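Local coordinates for protein possible galactose mutarotase (Streptomyces platensis subsp. rosaceus, PDB 4RNL) that probably interconverts the alpha and beta anomers of galactose or a related sugar, as aldose 1-epimerases do, at residues G131-H136 and V154-S159; R164-A169 and S331-T336; A254-A259 and L272-P277. All coordinates share one frame; numbering follows the deposited sequence. Where two conformers were deposited one is given.

All three contacts pair antiparallel strands of one large sheet in the beta-rich aldose 1-epimerase fold. Contact 1 and contact 2, with centres 11 Å apart, are directly joined: strands 150-159 and 162-171 are neighbours, and Thr157 O lies 2.8 Å from Arg164 N, a probable hydrogen bond. Contact 3, centred 12 Å from contact 2, is nested in the long chain excursion that contact 2 closes. Contacts 2 and 3 meet where Thr336 OG1 lies 2.9 Å from Thr274 OG1 and Ser334 OG probably hydrogen-bonds Glu276 OE2. Contacts 1 and 3 stay about 11 Å apart at their nearest atoms, separated by the strands of contact 2. A sugar pocket, inferred from the family, cannot be assigned to these residues.

Contact 1 of 3, residues G131-H136 and V154-S159; sequences GGVQLH and VTYTLS
Gly132-His136 and Val154-Ser159 run antiparallel at 168°, their axes 4.6 Å apart, with Val133-Tyr156 and Leu135-Val154 as hydrogen-bonded pairs. Val133 and Tyr156 exchange both backbone bonds, Tyr156 N to Val133 O being nearly straight at 170°; Leu135 and Val154 likewise bond in both directions. Just before the strand, Gly131 O takes the N-H of Leu158 at 2.8 Å. At Gly132 the strands come so close that its CA lies 3.3 Å from Tyr156 O, where a beta carbon would clash. On the face carrying Gln134 and Thr155, a non-hydrogen-bonded pair, Gln134 NE2 donates to Thr155 OG1 at 3.0 Å with the hydroxyl oxygen close to the amide plane. The extended glutamine chain, CG anti to the backbone N (chi1 179°), passes CG within 3.4 Å of the same OG1 before the amide reaches it. Gln134 OE1 has a weak bond to Arg127 of the edge strand 125-129, which links three strands on this face. Shortening Gln134 to an alanine would probably leave Thr155 OG1 without its amide donor and Arg127 without this weak partner. The other face is mainly apolar: Leu135 CD1 slants against the Tyr156 ring, 3.7 Å from CE1, while Val133 CG1 packs on Tyr156 CB at 4.2 Å. Val133 O lies at the edge of that ring, near its plane. Trp25 of strand 21-28 also packs on Val133, so another sheet backs this side. Tyr156 OH ends in a weak bond to Gly43 O. This is the hairpin of strands 132-139 and 150-159, and its chemistry is divided by face: a polar amide-hydroxyl link on the more accessible side, and aliphatic groups around a buried tyrosine on the side turned inward.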
# COMPACT_ATOMS: atom_id res chain seq x y z
N GLY A 131 10.60 -18.36 -2.58
CA GLY A 131 10.94 -17.01 -2.18
C GLY A 131 9.92 -16.24 -1.35
O GLY A 131 10.12 -15.06 -1.05
N GLY A 132 8.81 -16.89 -0.98
CA GLY A 132 7.83 -16.21 -0.16
C GLY A 132 6.50 -16.89 0.11
O GLY A 132 6.41 -18.10 0.29
N VAL A 133 5.45 -16.07 0.16
CA VAL A 133 4.11 -16.54 0.50
C VAL A 133 3.07 -15.95 -0.46
O VAL A 133 3.15 -14.77 -0.86
CB VAL A 133 3.77 -16.22 1.98
CG1 VAL A 133 3.87 -14.70 2.25
CG2 VAL A 133 2.39 -16.73 2.35
N GLN A 134 2.12 -16.79 -0.86
CA GLN A 134 1.00 -16.34 -1.68
C GLN A 134 -0.29 -16.36 -0.87
O GLN A 134 -0.66 -17.39 -0.32
CB GLN A 134 0.86 -17.24 -2.92
CG GLN A 134 -0.29 -16.88 -3.86
CD GLN A 134 -0.26 -17.71 -5.13
OE1 GLN A 134 -0.93 -18.73 -5.24
NE2 GLN A 134 0.54 -17.28 -6.11
N LEU A 135 -0.96 -15.21 -0.80
CA LEU A 135 -2.26 -15.10 -0.15
C LEU A 135 -3.36 -15.23 -1.19
O LEU A 135 -3.24 -14.74 -2.31
CB LEU A 135 -2.39 -13.75 0.57
CG LEU A 135 -1.31 -13.50 1.61
CD1 LEU A 135 -1.63 -12.25 2.40
CD2 LEU A 135 -1.17 -14.69 2.53
N HIS A 136 -4.45 -15.90 -0.82
CA HIS A 136 -5.54 -16.14 -1.75
C HIS A 136 -6.88 -15.99 -1.05
O HIS A 136 -7.07 -16.53 0.03
CB HIS A 136 -5.44 -17.55 -2.34
CG HIS A 136 -6.60 -17.93 -3.21
ND1 HIS A 136 -7.26 -19.14 -3.09
CD2 HIS A 136 -7.22 -17.26 -4.21
CE1 HIS A 136 -8.23 -19.19 -3.99
NE2 HIS A 136 -8.23 -18.07 -4.68
N VAL A 154 -2.34 -12.59 -4.04
CA VAL A 154 -1.30 -11.59 -3.84
C VAL A 154 -0.06 -12.32 -3.36
O VAL A 154 -0.08 -13.03 -2.35
CB VAL A 154 -1.73 -10.54 -2.81
CG1 VAL A 154 -0.60 -9.54 -2.59
CG2 VAL A 154 -2.99 -9.81 -3.28
N THR A 155 1.03 -12.17 -4.11
CA THR A 155 2.22 -12.97 -3.85
C THR A 155 3.34 -12.06 -3.39
O THR A 155 3.71 -11.11 -4.08
CB THR A 155 2.65 -13.75 -5.11
OG1 THR A 155 1.55 -14.56 -5.56
CG2 THR A 155 3.85 -14.65 -4.80
N TYR A 156 3.87 -12.35 -2.21
CA TYR A 156 4.94 -11.56 -1.60
C TYR A 156 6.21 -12.40 -1.68
O TYR A 156 6.27 -13.48 -1.09
CB TYR A 156 4.64 -11.30 -0.12
CG TYR A 156 3.36 -10.55 0.22
CD1 TYR A 156 2.11 -11.17 0.11
CD2 TYR A 156 3.40 -9.24 0.70
CE1 TYR A 156 0.93 -10.49 0.46
CE2 TYR A 156 2.23 -8.56 1.05
CZ TYR A 156 1.01 -9.19 0.91
OH TYR A 156 -0.15 -8.51 1.27
N THR A 157 7.22 -11.94 -2.41
CA THR A 157 8.49 -12.67 -2.45
C THR A 157 9.68 -11.77 -2.17
O THR A 157 9.61 -10.55 -2.36
CB THR A 157 8.71 -13.37 -3.79
OG1 THR A 157 8.57 -12.42 -4.85
CG2 THR A 157 7.69 -14.50 -3.98
N LEU A 158 10.77 -12.38 -1.73
CA LEU A 158 11.94 -11.62 -1.33
C LEU A 158 13.13 -12.16 -2.09
O LEU A 158 13.32 -13.37 -2.19
CB LEU A 158 12.17 -11.78 0.18
CG LEU A 158 13.40 -11.11 0.80
CD1 LEU A 158 13.35 -9.59 0.60
CD2 LEU A 158 13.48 -11.46 2.29
N SER A 159 13.92 -11.26 -2.65
CA SER A 159 15.17 -11.64 -3.29
C SER A 159 16.22 -10.62 -2.90
O SER A 159 16.11 -9.45 -3.28
CB SER A 159 15.02 -11.65 -4.81
OG SER A 159 16.23 -12.05 -5.44

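Contact 2 of 3, residues R164-A169 and S331-T336; sequences RIVSCA and SYRSET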
# COMPACT_ATOMS: atom_id res chain seq x y z
N ARG A 164 9.07 -8.06 -3.48
CA ARG A 164 8.19 -7.95 -4.64
C ARG A 164 6.77 -8.35 -4.26
O ARG A 164 6.55 -9.38 -3.62
CB ARG A 164 8.69 -8.82 -5.80
CG ARG A 164 7.75 -8.87 -7.00
CD ARG A 164 8.24 -9.83 -8.08
NE ARG A 164 9.21 -9.19 -8.98
CZ ARG A 164 10.52 -9.36 -8.91
NH1 ARG A 164 11.03 -10.15 -7.98
NH2 ARG A 164 11.32 -8.74 -9.76
N ILE A 165 5.79 -7.53 -4.65
CA ILE A 165 4.39 -7.88 -4.39
C ILE A 165 3.63 -7.88 -5.71
O ILE A 165 3.53 -6.84 -6.37
CB ILE A 165 3.70 -6.88 -3.43
CG1 ILE A 165 4.47 -6.80 -2.10
CG2 ILE A 165 2.28 -7.34 -3.14
CD1 ILE A 165 3.93 -5.71 -1.15
N VAL A 166 3.12 -9.05 -6.11
CA VAL A 166 2.36 -9.15 -7.36
C VAL A 166 0.92 -9.47 -7.01
O VAL A 166 0.67 -10.46 -6.32
CB VAL A 166 2.94 -10.25 -8.28
CG1 VAL A 166 2.13 -10.36 -9.58
CG2 VAL A 166 4.41 -9.98 -8.57
N SER A 167 -0.01 -8.64 -7.46
CA SER A 167 -1.42 -8.87 -7.17
C SER A 167 -2.14 -9.29 -8.45
O SER A 167 -1.99 -8.64 -9.49
CB SER A 167 -2.07 -7.61 -6.59
OG SER A 167 -1.28 -7.10 -5.51
N CYS A 168 -2.87 -10.40 -8.40
CA CYS A 168 -3.56 -10.93 -9.57
C CYS A 168 -5.03 -11.14 -9.24
O CYS A 168 -5.37 -11.47 -8.10
CB CYS A 168 -2.95 -12.27 -10.00
SG CYS A 168 -1.25 -12.16 -10.64
N ALA A 169 -5.91 -10.93 -10.22
CA ALA A 169 -7.33 -11.20 -9.98
C ALA A 169 -8.09 -11.55 -11.24
O ALA A 169 -7.73 -11.11 -12.33
CB ALA A 169 -8.00 -10.02 -9.29
N SER A 331 -7.65 -10.63 -17.03
CA SER A 331 -6.75 -10.90 -15.90
C SER A 331 -6.17 -9.60 -15.39
O SER A 331 -5.49 -8.87 -16.12
CB SER A 331 -5.62 -11.84 -16.34
OG SER A 331 -4.61 -11.93 -15.35
N TYR A 332 -6.46 -9.28 -14.13
CA TYR A 332 -5.90 -8.10 -13.48
C TYR A 332 -4.53 -8.48 -12.96
O TYR A 332 -4.37 -9.53 -12.34
CB TYR A 332 -6.80 -7.66 -12.31
CG TYR A 332 -6.24 -6.59 -11.40
CD1 TYR A 332 -6.43 -5.24 -11.68
CD2 TYR A 332 -5.55 -6.92 -10.25
CE1 TYR A 332 -5.93 -4.25 -10.85
CE2 TYR A 332 -5.04 -5.94 -9.41
CZ TYR A 332 -5.23 -4.61 -9.72
OH TYR A 332 -4.73 -3.63 -8.87
N ARG A 333 -3.53 -7.64 -13.21
CA ARG A 333 -2.19 -7.86 -12.67
C ARG A 333 -1.54 -6.54 -12.30
O ARG A 333 -1.51 -5.61 -13.11
CB ARG A 333 -1.29 -8.62 -13.65
CG ARG A 333 0.12 -8.92 -13.09
CD ARG A 333 1.07 -9.52 -14.13
NE ARG A 333 2.30 -10.01 -13.51
CZ ARG A 333 3.38 -9.26 -13.28
NH1 ARG A 333 3.39 -7.98 -13.62
NH2 ARG A 333 4.44 -9.79 -12.69
N SER A 334 -1.02 -6.47 -11.09
CA SER A 334 -0.29 -5.28 -10.67
C SER A 334 0.96 -5.74 -9.96
O SER A 334 0.95 -6.75 -9.26
CB SER A 334 -1.15 -4.43 -9.74
OG SER A 334 -0.46 -3.25 -9.40
N GLU A 335 2.06 -5.02 -10.14
CA GLU A 335 3.32 -5.45 -9.54
C GLU A 335 4.08 -4.25 -9.03
O GLU A 335 4.27 -3.26 -9.75
CB GLU A 335 4.17 -6.23 -10.55
CG GLU A 335 5.58 -6.56 -10.03
CD GLU A 335 6.43 -7.30 -11.06
OE1 GLU A 335 6.01 -7.42 -12.22
OE2 GLU A 335 7.54 -7.76 -10.69
N THR A 336 4.51 -4.34 -7.78
CA THR A 336 5.29 -3.28 -7.15
C THR A 336 6.50 -3.92 -6.46
O THR A 336 6.40 -5.00 -5.88
CB THR A 336 4.42 -2.46 -6.17
OG1 THR A 336 3.37 -1.80 -6.92
CG2 THR A 336 5.26 -1.39 -5.47
O HOH W 1 1.01 -5.56 -6.02
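Arg164 NE, in the conformer described, donates across the strands to Glu335 OE2 at 2.8 Å, nearly along the C-O axis of that oxygen and in the plane of its own guanidinium. The two flat groups of this salt bridge are turned 57° apart. A bend at chi3 of Arg164 (-85°) brings its NE to Glu335. The other carboxylate oxygen, Glu335 OE1, is gripped by both terminal nitrogens of Arg333, NH1 at 3.0 Å and NH2 at 2.9 Å, end-on and from the same face of the carboxylate. The NH2 bond rises well above the carboxylate plane, whereas OE1 stays close to the guanidinium plane. With Arg164 in this conformer, two arginines share one carboxylate and probably stabilise its negative charge. Val166 packs against the network: CG1 lies over one face of the Arg333 guanidinium, and CG2 touches Glu335 CG at 3.9 Å. The backbone here is a regular antiparallel pairing of strands 162-171 and 332-342 inside the large sheet of this mutarotase-like fold, joining residues far apart in sequence. Ile165-Thr336, Ser167-Ser334 and Ala169-Tyr332 each exchange two backbone hydrogen bonds. On the face opposite the salt bridges, a water donates to Ile165 O at 2.8 Å and hydrogen-bonds Ser167 OG. Tyr332 CB rests on Ala169 CB at 4.0 Å, and its ring carries OH to Leu179 N. Thr336 OG1 hydrogen-bonds Thr309 OG1.

Contact 3 of 3, residues A254-A259 and L272-P277; sequences APRTVA and LATTEP
Arg256 supplies the polar side-chain bonds across this contact: NH2 donates to Thr274 O at 2.9 Å and to Glu276 O at 3.0 Å. Thr274 O is also bonded by Arg256 N, from the opposite face of its carbonyl plane, so one residue holds this oxygen from both sides. A bend at chi2 (-63°) folds the guanidinium back to these carbonyls, while NH1 continues to Asp248 O. Within 254-259, Val258 CG1 lies over the rim of one face of this guanidinium. Within 272-277, Thr274 OG1 accepts from Glu276 N at 3.1 Å, an ST turn at the strand's exit; its hydroxyl also hydrogen-bonds Thr336 OG1 of strand 332-342. Backbone bonds pair strands 256-262 and 268-274 as a beta hairpin with a classic bulge, Val258 and Ala259 both facing Leu272. Leu272 O accepts a nearly straight bond from Val258 N at 2.8 Å and a longer one from Ala259 N at 3.3 Å; Leu272 N returns a bond to Ala259 O. Among apolar contacts, Val258 CG2 touches Thr274 CG2 at 3.8 Å. Pro255 and Thr275 lie side by side, proline CD 3.9 Å from threonine CG2, and Ala259 CB meets Leu272 CB at 4.0 Å.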
# COMPACT_ATOMS: atom_id res chain seq x y z
N ALA A 254 5.40 -3.74 -17.52
CA ALA A 254 6.47 -4.20 -16.64
C ALA A 254 6.81 -3.06 -15.70
O ALA A 254 6.69 -1.89 -16.08
CB ALA A 254 7.70 -4.58 -17.46
N PRO A 255 7.22 -3.38 -14.46
CA PRO A 255 7.46 -2.29 -13.51
C PRO A 255 8.69 -1.47 -13.87
O PRO A 255 9.62 -1.98 -14.49
CB PRO A 255 7.67 -3.03 -12.18
CG PRO A 255 8.12 -4.41 -12.58
CD PRO A 255 7.41 -4.71 -13.86
N ARG A 256 8.67 -0.19 -13.49
CA ARG A 256 9.84 0.67 -13.64
C ARG A 256 9.93 1.53 -12.39
O ARG A 256 8.92 1.75 -11.71
CB ARG A 256 9.73 1.54 -14.91
CG ARG A 256 8.84 2.80 -14.80
CD ARG A 256 7.37 2.48 -14.52
NE ARG A 256 6.47 3.58 -14.91
CZ ARG A 256 5.17 3.63 -14.62
NH1 ARG A 256 4.44 4.65 -15.03
NH2 ARG A 256 4.61 2.66 -13.92
N THR A 257 11.14 1.99 -12.06
CA THR A 257 11.34 2.80 -10.86
C THR A 257 10.59 4.12 -11.00
O THR A 257 10.77 4.84 -11.98
CB THR A 257 12.82 3.10 -10.65
OG1 THR A 257 13.53 1.86 -10.51
CG2 THR A 257 13.03 3.96 -9.40
N VAL A 258 9.73 4.44 -10.03
CA VAL A 258 8.93 5.66 -10.10
C VAL A 258 9.16 6.55 -8.88
O VAL A 258 8.76 7.72 -8.88
CB VAL A 258 7.42 5.36 -10.18
CG1 VAL A 258 7.09 4.61 -11.49
CG2 VAL A 258 6.97 4.57 -8.95
N ALA A 259 9.81 6.00 -7.86
CA ALA A 259 10.06 6.78 -6.65
C ALA A 259 11.36 6.36 -6.02
O ALA A 259 11.69 5.17 -5.99
CB ALA A 259 8.92 6.60 -5.66
N LEU A 272 11.33 2.40 -5.52
CA LEU A 272 10.02 1.79 -5.66
C LEU A 272 9.69 1.69 -7.14
O LEU A 272 9.65 2.71 -7.84
CB LEU A 272 8.97 2.68 -4.97
CG LEU A 272 7.55 2.12 -4.82
CD1 LEU A 272 7.57 0.86 -3.99
CD2 LEU A 272 6.58 3.13 -4.20
N ALA A 273 9.45 0.47 -7.62
CA ALA A 273 9.10 0.25 -9.03
C ALA A 273 7.70 -0.31 -9.13
O ALA A 273 7.28 -1.09 -8.26
CB ALA A 273 10.10 -0.68 -9.68
N THR A 274 6.96 0.08 -10.17
CA THR A 274 5.58 -0.37 -10.28
C THR A 274 5.07 -0.36 -11.71
O THR A 274 5.61 0.32 -12.58
CB THR A 274 4.63 0.49 -9.40
OG1 THR A 274 3.34 -0.13 -9.33
CG2 THR A 274 4.48 1.91 -9.96
N THR A 275 4.02 -1.14 -11.93
CA THR A 275 3.28 -1.14 -13.19
C THR A 275 2.17 -0.07 -13.17
O THR A 275 1.61 0.28 -14.20
CB THR A 275 2.60 -2.49 -13.40
OG1 THR A 275 1.86 -2.82 -12.22
CG2 THR A 275 3.65 -3.58 -13.65
N GLU A 276 1.86 0.42 -11.97
CA GLU A 276 0.72 1.33 -11.78
C GLU A 276 0.92 2.72 -12.37
O GLU A 276 2.06 3.18 -12.50
CB GLU A 276 0.43 1.46 -10.27
CG GLU A 276 -0.11 0.18 -9.64
CD GLU A 276 -1.55 -0.11 -10.04
OE1 GLU A 276 -2.31 0.85 -10.29
OE2 GLU A 276 -1.92 -1.30 -10.11
N PRO A 277 -0.18 3.41 -12.70
CA PRO A 277 -0.10 4.76 -13.25
C PRO A 277 -0.08 5.86 -12.18
O PRO A 277 0.17 7.03 -12.48
CB PRO A 277 -1.40 4.87 -14.04
CG PRO A 277 -2.38 4.05 -13.22
CD PRO A 277 -1.56 2.88 -12.73